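Local coordinates for fibronectin type III domain-containing protein (Simiduia agarivorans, PDB 6P2K), which probably hydrolyses the backbone of xyloglucan-type beta-glucans as a glycoside hydrolase family 74 enzyme, with its beta-propeller domains forming the part described here, at residues 699-707 with 716-724; 748-757 with 768-776. All coordinates share one frame; numbering follows the deposited sequence.

Interaction 1 (699-707 with 716-724); sequences AGNKIVMSY and YGVFLGTIQ
Phe719 and Tyr707, from facing strands, cross at about a right angle, the CE1 corner of Phe719 reaching the edge of the Tyr707 ring at CD2 (4.2 Å). Met705 fills the angle between them. Its CG sits between the backbone N and the carbonyl carbon (chi1 63°), and two further bends fold the chain back until CE lies over the centre of the Tyr707 ring, while SD comes within 3.8 Å of Phe719 CD1 in an oblique Met-aromatic contact. Below these side chains, Met705 and Phe719 form a hydrogen-bonded antiparallel pair, with Phe719 N to Met705 O at 2.9 Å nearly straight (174°). Tyr707 pairs likewise with Gly717, where a CB would be crowded by the Phe719 ring. The Tyr707 hydroxyl is held by Trp648 O, and Ala669 of helix 666-672 packs on both rings.

At the other end, Ile723 lies along the Asn701 backbone. Its N donates to Asn701 O (2.9 Å) from above the carbonyl plane, and its CD1 touches Ile703 CD1 (4.2 Å). A water bridges Asn701 ND2 and Ile723 O, whereas Asn701 OD1 accepts a hydrogen bond from Asn775 N. On the face opposite Ile703 and Met705, Lys702 bends at chi2 (-69°) and runs alongside Thr722, bringing NZ 2.8 Å from OG1; Ser772 O is a second, weak partner. Replacing this lysine with an alanine would probably leave Thr722 OG1 without its charged donor and remove the weak tie to Ser772. Val704 and Leu720 share that face and pack on Phe748. A type II' turn from Ala699 to Lys702 leads into the first of the two strands. Together they are the central hairpin of a four-stranded antiparallel sheet, the typical make-up of a beta-propeller blade.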
ATOM      1  N   ALA B 699     -24.763  27.247  26.137  1.00 24.85           N
ATOM      2  CA  ALA B 699     -25.320  26.446  25.057  1.00 23.89           C
ATOM      3  C   ALA B 699     -26.794  26.222  25.345  1.00 26.37           C
ATOM      4  O   ALA B 699     -27.166  25.961  26.493  1.00 26.02           O
ATOM      5  CB  ALA B 699     -24.593  25.101  24.915  1.00 21.09           C
ATOM      6  N   GLY B 700     -27.621  26.331  24.308  1.00 26.05           N
ATOM      7  CA  GLY B 700     -29.052  26.149  24.493  1.00 26.28           C
ATOM      8  C   GLY B 700     -29.591  27.110  25.534  1.00 27.87           C
ATOM      9  O   GLY B 700     -29.346  28.321  25.487  1.00 27.46           O
ATOM     10  N   ASN B 701     -30.322  26.567  26.508  1.00 29.04           N
ATOM     11  CA  ASN B 701     -30.872  27.347  27.608  1.00 28.72           C
ATOM     12  C   ASN B 701     -30.030  27.236  28.876  1.00 30.15           C
ATOM     13  O   ASN B 701     -30.555  27.407  29.982  1.00 34.91           O
ATOM     14  CB  ASN B 701     -32.314  26.919  27.892  1.00 29.88           C
ATOM     15  CG  ASN B 701     -32.424  25.455  28.299  1.00 31.18           C
ATOM     16  OD1 ASN B 701     -31.479  24.681  28.143  1.00 31.65           O
ATOM     17  ND2 ASN B 701     -33.584  25.070  28.819  1.00 31.25           N
ATOM     18  N   LYS B 702     -28.733  26.958  28.744  1.00 26.32           N
ATOM     19  CA  LYS B 702     -27.884  26.691  29.896  1.00 27.92           C
ATOM     20  C   LYS B 702     -26.631  27.560  29.870  1.00 29.50           C
ATOM     21  O   LYS B 702     -26.014  27.759  28.817  1.00 28.50           O
ATOM     22  CB  LYS B 702     -27.484  25.210  29.957  1.00 27.19           C
ATOM     23  CG  LYS B 702     -28.656  24.246  30.108  1.00 27.95           C
ATOM     24  CD  LYS B 702     -29.309  24.355  31.481  1.00 27.84           C
ATOM     25  CE  LYS B 702     -30.613  23.572  31.527  1.00 28.84           C
ATOM     26  NZ  LYS B 702     -31.200  23.515  32.896  1.00 30.97           N
ATOM     27  N   ILE B 703     -26.264  28.068  31.046  1.00 29.47           N
ATOM     28  CA  ILE B 703     -25.034  28.822  31.264  1.00 26.78           C
ATOM     29  C   ILE B 703     -24.395  28.301  32.545  1.00 27.55           C
ATOM     30  O   ILE B 703     -25.093  28.036  33.529  1.00 29.80           O
ATOM     31  CB  ILE B 703     -25.301  30.339  31.363  1.00 28.39           C
ATOM     32  CG1 ILE B 703     -25.909  30.868  30.065  1.00 32.14           C
ATOM     33  CG2 ILE B 703     -24.023  31.098  31.695  1.00 24.50           C
ATOM     34  CD1 ILE B 703     -26.563  32.224  30.210  1.00 35.10           C
ATOM     35  N   VAL B 704     -23.070  28.147  32.534  1.00 23.25           N
ATOM     36  CA  VAL B 704     -22.336  27.636  33.685  1.00 24.42           C
ATOM     37  C   VAL B 704     -21.145  28.547  33.959  1.00 26.81           C
ATOM     38  O   VAL B 704     -20.596  29.173  33.049  1.00 25.75           O
ATOM     39  CB  VAL B 704     -21.877  26.173  33.465  1.00 25.09           C
ATOM     40  CG1 VAL B 704     -20.940  26.077  32.267  1.00 25.37           C
ATOM     41  CG2 VAL B 704     -21.223  25.594  34.719  1.00 22.92           C
ATOM     42  N   MET B 705     -20.763  28.635  35.232  1.00 26.12           N
ATOM     43  CA  MET B 705     -19.572  29.367  35.646  1.00 22.91           C
ATOM     44  C   MET B 705     -19.098  28.796  36.976  1.00 24.35           C
ATOM     45  O   MET B 705     -19.826  28.064  37.653  1.00 26.50           O
ATOM     46  CB  MET B 705     -19.844  30.873  35.754  1.00 22.45           C
ATOM     47  CG  MET B 705     -20.873  31.258  36.809  1.00 26.34           C
ATOM     48  SD  MET B 705     -20.155  31.507  38.448  1.00 30.99           S
ATOM     49  CE  MET B 705     -19.011  32.844  38.121  1.00 30.99           C
ATOM     50  N   SER B 706     -17.870  29.153  37.352  1.00 21.56           N
ATOM     51  CA  SER B 706     -17.274  28.650  38.584  1.00 24.97           C
ATOM     52  C   SER B 706     -16.424  29.736  39.226  1.00 25.47           C
ATOM     53  O   SER B 706     -15.522  30.281  38.581  1.00 23.26           O
ATOM     54  CB  SER B 706     -16.429  27.400  38.313  1.00 23.73           C
ATOM     55  OG  SER B 706     -15.532  27.143  39.378  1.00 30.71           O
ATOM     56  N   TYR B 707     -16.707  30.037  40.494  1.00 20.61           N
ATOM     57  CA  TYR B 707     -15.953  31.033  41.252  1.00 23.46           C
ATOM     58  C   TYR B 707     -14.781  30.356  41.952  1.00 24.50           C
ATOM     59  O   TYR B 707     -14.972  29.399  42.711  1.00 24.55           O
ATOM     60  CB  TYR B 707     -16.852  31.732  42.270  1.00 23.86           C
ATOM     61  CG  TYR B 707     -17.540  32.970  41.742  1.00 27.78           C
ATOM     62  CD1 TYR B 707     -16.805  34.025  41.217  1.00 26.96           C
ATOM     63  CD2 TYR B 707     -18.925  33.087  41.774  1.00 30.91           C
ATOM     64  CE1 TYR B 707     -17.426  35.162  40.737  1.00 26.44           C
ATOM     65  CE2 TYR B 707     -19.558  34.220  41.296  1.00 32.50           C
ATOM     66  CZ  TYR B 707     -18.803  35.254  40.777  1.00 32.59           C
ATOM     67  OH  TYR B 707     -19.427  36.383  40.298  1.00 35.62           O
ATOM     68  N   TYR B 716     -15.263  28.433  45.329  1.00 28.80           N
ATOM     69  CA  TYR B 716     -16.512  28.717  46.026  1.00 29.40           C
ATOM     70  C   TYR B 716     -17.608  27.749  45.599  1.00 30.48           C
ATOM     71  O   TYR B 716     -18.308  27.177  46.443  1.00 33.76           O
ATOM     72  CB  TYR B 716     -16.954  30.162  45.783  1.00 28.94           C
ATOM     73  CG  TYR B 716     -18.031  30.579  46.753  1.00 29.23           C
ATOM     74  CD1 TYR B 716     -19.363  30.254  46.526  1.00 28.29           C
ATOM     75  CD2 TYR B 716     -17.714  31.266  47.917  1.00 29.81           C
ATOM     76  CE1 TYR B 716     -20.349  30.612  47.427  1.00 27.91           C
ATOM     77  CE2 TYR B 716     -18.695  31.631  48.821  1.00 30.26           C
ATOM     78  CZ  TYR B 716     -20.010  31.300  48.571  1.00 28.46           C
ATOM     79  OH  TYR B 716     -20.991  31.660  49.466  1.00 30.85           O
ATOM     80  N   GLY B 717     -17.779  27.563  44.294  1.00 27.30           N
ATOM     81  CA  GLY B 717     -18.827  26.691  43.806  1.00 27.72           C
ATOM     82  C   GLY B 717     -19.058  26.789  42.314  1.00 27.29           C
ATOM     83  O   GLY B 717     -18.598  27.730  41.660  1.00 23.93           O
ATOM     84  N   VAL B 718     -19.768  25.806  41.767  1.00 27.30           N
ATOM     85  CA  VAL B 718     -20.133  25.762  40.355  1.00 24.74           C
ATOM     86  C   VAL B 718     -21.615  26.086  40.251  1.00 26.41           C
ATOM     87  O   VAL B 718     -22.430  25.532  40.998  1.00 29.95           O
ATOM     88  CB  VAL B 718     -19.825  24.388  39.736  1.00 25.97           C
ATOM     89  CG1 VAL B 718     -20.024  24.424  38.222  1.00 21.68           C
ATOM     90  CG2 VAL B 718     -18.409  23.960  40.095  1.00 25.60           C
ATOM     91  N   PHE B 719     -21.964  26.985  39.336  1.00 24.63           N
ATOM     92  CA  PHE B 719     -23.328  27.484  39.228  1.00 26.45           C
ATOM     93  C   PHE B 719     -23.847  27.316  37.810  1.00 26.20           C
ATOM     94  O   PHE B 719     -23.149  27.617  36.839  1.00 28.25           O
ATOM     95  CB  PHE B 719     -23.409  28.952  39.657  1.00 27.95           C
ATOM     96  CG  PHE B 719     -22.935  29.188  41.060  1.00 30.47           C
ATOM     97  CD1 PHE B 719     -21.594  29.448  41.321  1.00 28.48           C
ATOM     98  CD2 PHE B 719     -23.823  29.121  42.126  1.00 28.79           C
ATOM     99  CE1 PHE B 719     -21.154  29.654  42.615  1.00 31.00           C
ATOM    100  CE2 PHE B 719     -23.391  29.329  43.422  1.00 30.36           C
ATOM    101  CZ  PHE B 719     -22.054  29.596  43.669  1.00 32.66           C
ATOM    102  N   LEU B 720     -25.084  26.838  37.707  1.00 27.21           N
ATOM    103  CA  LEU B 720     -25.736  26.563  36.434  1.00 26.80           C
ATOM    104  C   LEU B 720     -26.993  27.415  36.337  1.00 31.50           C
ATOM    105  O   LEU B 720     -27.869  27.339  37.206  1.00 32.62           O
ATOM    106  CB  LEU B 720     -26.081  25.077  36.310  1.00 24.43           C
ATOM    107  CG  LEU B 720     -26.752  24.630  35.009  1.00 27.70           C
ATOM    108  CD1 LEU B 720     -25.720  24.467  33.900  1.00 24.58           C
ATOM    109  CD2 LEU B 720     -27.539  23.347  35.216  1.00 27.38           C
ATOM    110  N   GLY B 721     -27.081  28.220  35.286  1.00 30.14           N
ATOM    111  CA  GLY B 721     -28.238  29.068  35.043  1.00 29.11           C
ATOM    112  C   GLY B 721     -29.059  28.529  33.886  1.00 27.49           C
ATOM    113  O   GLY B 721     -28.508  28.006  32.912  1.00 28.78           O
ATOM    114  N   THR B 722     -30.378  28.659  34.000  1.00 27.80           N
ATOM    115  CA  THR B 722     -31.307  28.238  32.961  1.00 31.97           C
ATOM    116  C   THR B 722     -32.042  29.458  32.430  1.00 36.70           C
ATOM    117  O   THR B 722     -32.597  30.242  33.206  1.00 36.74           O
ATOM    118  CB  THR B 722     -32.306  27.202  33.488  1.00 34.79           C
ATOM    119  OG1 THR B 722     -31.595  26.068  34.003  1.00 36.68           O
ATOM    120  CG2 THR B 722     -33.234  26.745  32.369  1.00 32.68           C
ATOM    121  N   ILE B 723     -32.042  29.612  31.108  1.00 36.10           N
ATOM    122  CA  ILE B 723     -32.674  30.756  30.459  1.00 35.15           C
ATOM    123  C   ILE B 723     -34.177  30.507  30.400  1.00 35.32           C
ATOM    124  O   ILE B 723     -34.644  29.630  29.669  1.00 34.39           O
ATOM    125  CB  ILE B 723     -32.098  30.995  29.060  1.00 33.58           C
ATOM    126  CG1 ILE B 723     -30.570  31.076  29.122  1.00 34.52           C
ATOM    127  CG2 ILE B 723     -32.690  32.258  28.451  1.00 32.85           C
ATOM    128  CD1 ILE B 723     -29.923  31.417  27.791  1.00 35.67           C
ATOM    129  N   GLN B 724     -34.938  31.279  31.171  1.00 36.60           N
ATOM    130  CA  GLN B 724     -36.386  31.171  31.131  1.00 44.35           C
ATOM    131  C   GLN B 724     -36.928  31.805  29.849  1.00 49.31           C
ATOM    132  O   GLN B 724     -36.230  32.533  29.136  1.00 47.07           O
ATOM    133  CB  GLN B 724     -37.008  31.827  32.363  1.00 46.63           C
ATOM    134  CG  GLN B 724     -36.415  31.355  33.682  1.00 45.85           C
ATOM    135  CD  GLN B 724     -36.569  29.861  33.890  1.00 48.05           C
ATOM    136  OE1 GLN B 724     -35.583  29.137  34.036  1.00 48.65           O
ATOM    137  NE2 GLN B 724     -37.810  29.392  33.913  1.00 49.69           N
TER
HETATM  138  O   HOH W   1     -35.283  26.967  29.716  1.00 37.26           O
HETATM  139  O   HOH W   2     -15.481  26.685  42.211  1.00 26.28           O

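Interaction 2 (748-757 with 768-776); sequences FIKDAGQMYL and RRSISGMNM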
ATOM      1  N   PHE B 748     -20.521  22.202  26.853  1.00 25.97           N
ATOM      2  CA  PHE B 748     -21.720  21.376  26.867  1.00 29.30           C
ATOM      3  C   PHE B 748     -21.653  20.421  25.685  1.00 28.77           C
ATOM      4  O   PHE B 748     -21.582  20.855  24.530  1.00 28.59           O
ATOM      5  CB  PHE B 748     -22.983  22.233  26.809  1.00 25.39           C
ATOM      6  CG  PHE B 748     -23.271  22.969  28.085  1.00 25.33           C
ATOM      7  CD1 PHE B 748     -23.876  22.324  29.149  1.00 24.72           C
ATOM      8  CD2 PHE B 748     -22.932  24.306  28.222  1.00 23.65           C
ATOM      9  CE1 PHE B 748     -24.144  22.999  30.324  1.00 25.12           C
ATOM     10  CE2 PHE B 748     -23.195  24.985  29.396  1.00 24.63           C
ATOM     11  CZ  PHE B 748     -23.800  24.330  30.449  1.00 25.38           C
ATOM     12  N   ILE B 749     -21.667  19.122  25.972  1.00 27.65           N
ATOM     13  CA  ILE B 749     -21.407  18.099  24.970  1.00 26.58           C
ATOM     14  C   ILE B 749     -22.454  17.005  25.105  1.00 29.84           C
ATOM     15  O   ILE B 749     -22.715  16.523  26.214  1.00 32.15           O
ATOM     16  CB  ILE B 749     -19.986  17.520  25.115  1.00 26.59           C
ATOM     17  CG1 ILE B 749     -18.948  18.615  24.856  1.00 27.19           C
ATOM     18  CG2 ILE B 749     -19.776  16.349  24.167  1.00 28.13           C
ATOM     19  CD1 ILE B 749     -17.527  18.143  24.938  1.00 31.58           C
ATOM     20  N   LYS B 750     -23.056  16.621  23.981  1.00 29.47           N
ATOM     21  CA  LYS B 750     -24.016  15.527  23.942  1.00 33.91           C
ATOM     22  C   LYS B 750     -23.280  14.218  23.690  1.00 34.41           C
ATOM     23  O   LYS B 750     -22.514  14.106  22.727  1.00 36.98           O
ATOM     24  CB  LYS B 750     -25.065  15.764  22.857  1.00 36.45           C
ATOM     25  CG  LYS B 750     -26.150  14.701  22.805  1.00 43.42           C
ATOM     26  CD  LYS B 750     -27.366  15.192  22.034  1.00 49.98           C
ATOM     27  CE  LYS B 750     -28.505  15.560  22.974  1.00 55.74           C
ATOM     28  NZ  LYS B 750     -29.704  14.695  22.755  1.00 61.55           N
ATOM     29  N   ASP B 751     -23.509  13.234  24.556  1.00 36.31           N
ATOM     30  CA  ASP B 751     -22.832  11.943  24.472  1.00 42.41           C
ATOM     31  C   ASP B 751     -23.868  10.850  24.684  1.00 44.84           C
ATOM     32  O   ASP B 751     -24.432  10.733  25.777  1.00 47.57           O
ATOM     33  CB  ASP B 751     -21.707  11.841  25.503  1.00 49.51           C
ATOM     34  CG  ASP B 751     -20.944  10.534  25.413  1.00 58.34           C
ATOM     35  OD1 ASP B 751     -20.252  10.314  24.396  1.00 61.91           O
ATOM     36  OD2 ASP B 751     -21.034   9.726  26.363  1.00 61.37           O
ATOM     37  N   ALA B 752     -24.117  10.058  23.638  1.00 46.28           N
ATOM     38  CA  ALA B 752     -25.076   8.953  23.684  1.00 47.42           C
ATOM     39  C   ALA B 752     -26.466   9.440  24.096  1.00 48.91           C
ATOM     40  O   ALA B 752     -27.131   8.850  24.951  1.00 48.97           O
ATOM     41  CB  ALA B 752     -24.589   7.836  24.611  1.00 46.85           C
ATOM     42  N   GLY B 753     -26.898  10.538  23.479  1.00 47.40           N
ATOM     43  CA  GLY B 753     -28.237  11.055  23.682  1.00 42.03           C
ATOM     44  C   GLY B 753     -28.458  11.827  24.962  1.00 40.87           C
ATOM     45  O   GLY B 753     -29.606  12.166  25.269  1.00 45.18           O
ATOM     46  N   GLN B 754     -27.405  12.127  25.718  1.00 38.29           N
ATOM     47  CA  GLN B 754     -27.530  12.822  26.992  1.00 37.17           C
ATOM     48  C   GLN B 754     -26.624  14.044  26.982  1.00 33.09           C
ATOM     49  O   GLN B 754     -25.460  13.950  26.582  1.00 32.64           O
ATOM     50  CB  GLN B 754     -27.168  11.899  28.161  1.00 37.53           C
ATOM     51  CG  GLN B 754     -27.065  12.599  29.506  1.00 39.60           C
ATOM     52  CD  GLN B 754     -28.405  13.097  30.009  1.00 43.55           C
ATOM     53  OE1 GLN B 754     -29.350  12.323  30.160  1.00 51.00           O
ATOM     54  NE2 GLN B 754     -28.493  14.394  30.279  1.00 41.77           N
ATOM     55  N   MET B 755     -27.156  15.184  27.416  1.00 28.79           N
ATOM     56  CA  MET B 755     -26.349  16.392  27.516  1.00 30.25           C
ATOM     57  C   MET B 755     -25.443  16.308  28.737  1.00 30.19           C
ATOM     58  O   MET B 755     -25.893  15.974  29.839  1.00 30.51           O
ATOM     59  CB  MET B 755     -27.232  17.640  27.599  1.00 30.48           C
ATOM     60  CG  MET B 755     -27.815  18.098  26.261  1.00 38.34           C
ATOM     61  SD  MET B 755     -26.609  18.258  24.917  1.00 43.77           S
ATOM     62  CE  MET B 755     -25.326  19.253  25.689  1.00 36.30           C
ATOM     63  N   TYR B 756     -24.166  16.609  28.537  1.00 24.95           N
ATOM     64  CA  TYR B 756     -23.179  16.593  29.600  1.00 24.33           C
ATOM     65  C   TYR B 756     -22.454  17.928  29.647  1.00 24.28           C
ATOM     66  O   TYR B 756     -22.360  18.639  28.644  1.00 25.43           O
ATOM     67  CB  TYR B 756     -22.149  15.474  29.397  1.00 26.93           C
ATOM     68  CG  TYR B 756     -22.667  14.083  29.675  1.00 27.42           C
ATOM     69  CD1 TYR B 756     -22.630  13.552  30.960  1.00 28.21           C
ATOM     70  CD2 TYR B 756     -23.174  13.296  28.654  1.00 26.86           C
ATOM     71  CE1 TYR B 756     -23.095  12.276  31.219  1.00 30.75           C
ATOM     72  CE2 TYR B 756     -23.642  12.021  28.903  1.00 32.43           C
ATOM     73  CZ  TYR B 756     -23.600  11.515  30.187  1.00 33.35           C
ATOM     74  OH  TYR B 756     -24.066  10.246  30.436  1.00 40.71           O
ATOM     75  N   LEU B 757     -21.940  18.256  30.826  1.00 24.85           N
ATOM     76  CA  LEU B 757     -21.014  19.364  31.009  1.00 20.43           C
ATOM     77  C   LEU B 757     -19.630  18.774  31.240  1.00 22.02           C
ATOM     78  O   LEU B 757     -19.416  18.061  32.225  1.00 23.21           O
ATOM     79  CB  LEU B 757     -21.436  20.245  32.186  1.00 18.67           C
ATOM     80  CG  LEU B 757     -20.449  21.304  32.685  1.00 22.42           C
ATOM     81  CD1 LEU B 757     -20.177  22.346  31.608  1.00 25.07           C
ATOM     82  CD2 LEU B 757     -20.979  21.968  33.944  1.00 24.21           C
ATOM     83  N   ARG B 768     -16.859  15.366  34.236  1.00 22.18           N
ATOM     84  CA  ARG B 768     -18.085  15.603  33.491  1.00 21.74           C
ATOM     85  C   ARG B 768     -19.298  15.344  34.374  1.00 28.20           C
ATOM     86  O   ARG B 768     -19.260  14.533  35.305  1.00 28.17           O
ATOM     87  CB  ARG B 768     -18.157  14.747  32.219  1.00 16.54           C
ATOM     88  CG  ARG B 768     -18.696  13.349  32.420  1.00 22.01           C
ATOM     89  CD  ARG B 768     -18.949  12.674  31.085  1.00 22.77           C
ATOM     90  NE  ARG B 768     -19.602  11.383  31.255  1.00 24.75           N
ATOM     91  CZ  ARG B 768     -19.988  10.601  30.253  1.00 28.64           C
ATOM     92  NH1 ARG B 768     -19.784  10.977  28.997  1.00 26.60           N
ATOM     93  NH2 ARG B 768     -20.581   9.442  30.509  1.00 31.69           N
ATOM     94  N   ARG B 769     -20.380  16.051  34.062  1.00 27.74           N
ATOM     95  CA  ARG B 769     -21.611  16.003  34.834  1.00 27.43           C
ATOM     96  C   ARG B 769     -22.792  15.950  33.880  1.00 27.76           C
ATOM     97  O   ARG B 769     -22.806  16.644  32.859  1.00 25.33           O
ATOM     98  CB  ARG B 769     -21.736  17.226  35.757  1.00 28.29           C
ATOM     99  CG  ARG B 769     -22.927  17.182  36.701  1.00 33.53           C
ATOM    100  CD  ARG B 769     -23.157  18.521  37.378  1.00 32.29           C
ATOM    101  NE  ARG B 769     -24.118  18.422  38.473  1.00 33.18           N
ATOM    102  CZ  ARG B 769     -25.437  18.467  38.314  1.00 38.08           C
ATOM    103  NH1 ARG B 769     -25.954  18.607  37.102  1.00 41.73           N
ATOM    104  NH2 ARG B 769     -26.238  18.370  39.364  1.00 41.87           N
ATOM    105  N   SER B 770     -23.775  15.119  34.213  1.00 32.26           N
ATOM    106  CA  SER B 770     -25.020  15.088  33.460  1.00 30.85           C
ATOM    107  C   SER B 770     -25.826  16.352  33.736  1.00 27.88           C
ATOM    108  O   SER B 770     -25.878  16.837  34.868  1.00 30.42           O
ATOM    109  CB  SER B 770     -25.832  13.850  33.834  1.00 35.97           C
ATOM    110  OG  SER B 770     -26.673  13.455  32.767  1.00 42.20           O
ATOM    111  N   ILE B 771     -26.446  16.891  32.691  1.00 27.08           N
ATOM    112  CA  ILE B 771     -27.208  18.136  32.770  1.00 30.44           C
ATOM    113  C   ILE B 771     -28.640  17.840  32.349  1.00 32.49           C
ATOM    114  O   ILE B 771     -28.881  17.398  31.219  1.00 36.67           O
ATOM    115  CB  ILE B 771     -26.597  19.237  31.888  1.00 29.80           C
ATOM    116  CG1 ILE B 771     -25.161  19.549  32.328  1.00 26.46           C
ATOM    117  CG2 ILE B 771     -27.461  20.488  31.922  1.00 32.29           C
ATOM    118  CD1 ILE B 771     -25.059  20.184  33.693  1.00 24.85           C
ATOM    119  N   SER B 772     -29.586  18.090  33.245  1.00 34.81           N
ATOM    120  CA  SER B 772     -30.985  17.778  32.993  1.00 39.86           C
ATOM    121  C   SER B 772     -31.749  19.019  32.546  1.00 40.09           C
ATOM    122  O   SER B 772     -31.369  20.157  32.839  1.00 37.79           O
ATOM    123  CB  SER B 772     -31.642  17.177  34.239  1.00 43.12           C
ATOM    124  OG  SER B 772     -31.470  18.016  35.367  1.00 47.21           O
ATOM    125  N   GLY B 773     -32.840  18.780  31.824  1.00 41.77           N
ATOM    126  CA  GLY B 773     -33.686  19.863  31.354  1.00 42.99           C
ATOM    127  C   GLY B 773     -33.027  20.800  30.371  1.00 44.11           C
ATOM    128  O   GLY B 773     -33.413  21.972  30.291  1.00 48.46           O
ATOM    129  N   MET B 774     -32.038  20.323  29.620  1.00 38.70           N
ATOM    130  CA  MET B 774     -31.390  21.129  28.592  1.00 41.14           C
ATOM    131  C   MET B 774     -32.115  20.982  27.261  1.00 44.40           C
ATOM    132  O   MET B 774     -32.536  19.878  26.885  1.00 47.25           O
ATOM    133  CB  MET B 774     -29.924  20.714  28.441  1.00 42.07           C
ATOM    134  CG  MET B 774     -29.118  21.625  27.548  1.00 48.17           C
ATOM    135  SD  MET B 774     -27.360  21.585  27.936  1.00 52.32           S
ATOM    136  CE  MET B 774     -26.744  22.819  26.794  1.00 52.10           C
ATOM    137  N   ASN B 775     -32.276  22.104  26.555  1.00 45.73           N
ATOM    138  CA  ASN B 775     -32.847  22.113  25.218  1.00 52.47           C
ATOM    139  C   ASN B 775     -31.938  22.857  24.254  1.00 53.29           C
ATOM    140  O   ASN B 775     -31.367  23.897  24.593  1.00 54.98           O
ATOM    141  CB  ASN B 775     -34.263  22.725  25.233  1.00 62.44           C
ATOM    142  CG  ASN B 775     -35.210  21.960  26.146  1.00 67.53           C
ATOM    143  OD1 ASN B 775     -35.260  20.732  26.076  1.00 69.45           O
ATOM    144  ND2 ASN B 775     -35.961  22.664  26.990  1.00 68.15           N
ATOM    145  N   MET B 776     -31.814  22.309  23.052  1.00 53.54           N
ATOM    146  CA  MET B 776     -30.882  22.786  22.050  1.00 52.68           C
ATOM    147  C   MET B 776     -31.646  23.106  20.778  1.00 52.83           C
ATOM    148  O   MET B 776     -32.714  22.539  20.521  1.00 55.80           O
ATOM    149  CB  MET B 776     -29.811  21.727  21.735  1.00 52.97           C
ATOM    150  CG  MET B 776     -28.983  21.279  22.912  1.00 55.12           C
ATOM    151  SD  MET B 776     -27.564  22.351  23.150  1.00 60.79           S
ATOM    152  CE  MET B 776     -26.690  22.053  21.615  1.00 60.60           C
TER
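The guanidinium of Arg768 lies flat on one face of the Tyr756 ring, centres 3.9 Å apart and planes 12° from parallel, in a stacked cation-pi contact. Its chain is extended from CG to NE, which carries NH1 on to Asp751 OD2 (3.2 Å). That salt bridge is in the guanidinium plane but meets the carboxylate from above. At the other end of the contact, Met755 crosses Met774 at about a right angle, CE against SD (3.8 Å), and the Met774 methyl CE reaches Phe748 CG (3.7 Å). Ile771 CG1 packs on Leu757 CB and the edge of Phe748.

The backbones beneath form a short antiparallel hairpin, with Leu757 N donating to Arg769 O (2.7 Å). Strand 7-8, from the start of the chain, completes the sheet beside 765-770, the closure by N- and C-terminal strands known as the velcro of beta-propellers. Further along, Met755 O is gripped twice, by Ile771 N and by Gln754 NE2 (3.1 Å), and lies in the plane of the Gln754 amide. Farther out, Gln7 OE1 accepts from Arg768 NE, and Arg768 NH1 is hydrogen-bonded to Tyr758 OH, fixing the stacked group, while Arg769 turns away to a salt bridge with Asp736.

Interactions 1 and 2 follow one another along the chain, with centres about 13 Å apart, and belong to neighbouring four-stranded sheets. The tail after strand 765-770 passes over the turn of interaction 1, with Met774 CE 3.2 Å from Ala699 O. Phe748 serves both, meeting Met774 within interaction 2 and Val704 and Leu720 of interaction 1. Neither contact contains a zinc ligand: the Val704 side chain lies about 14 Å from a zinc ion, and that of Leu757 about 11 Å from the side chain of zinc-binding Asp405. A glycerol, probably from crystallisation, sits beside Asp751.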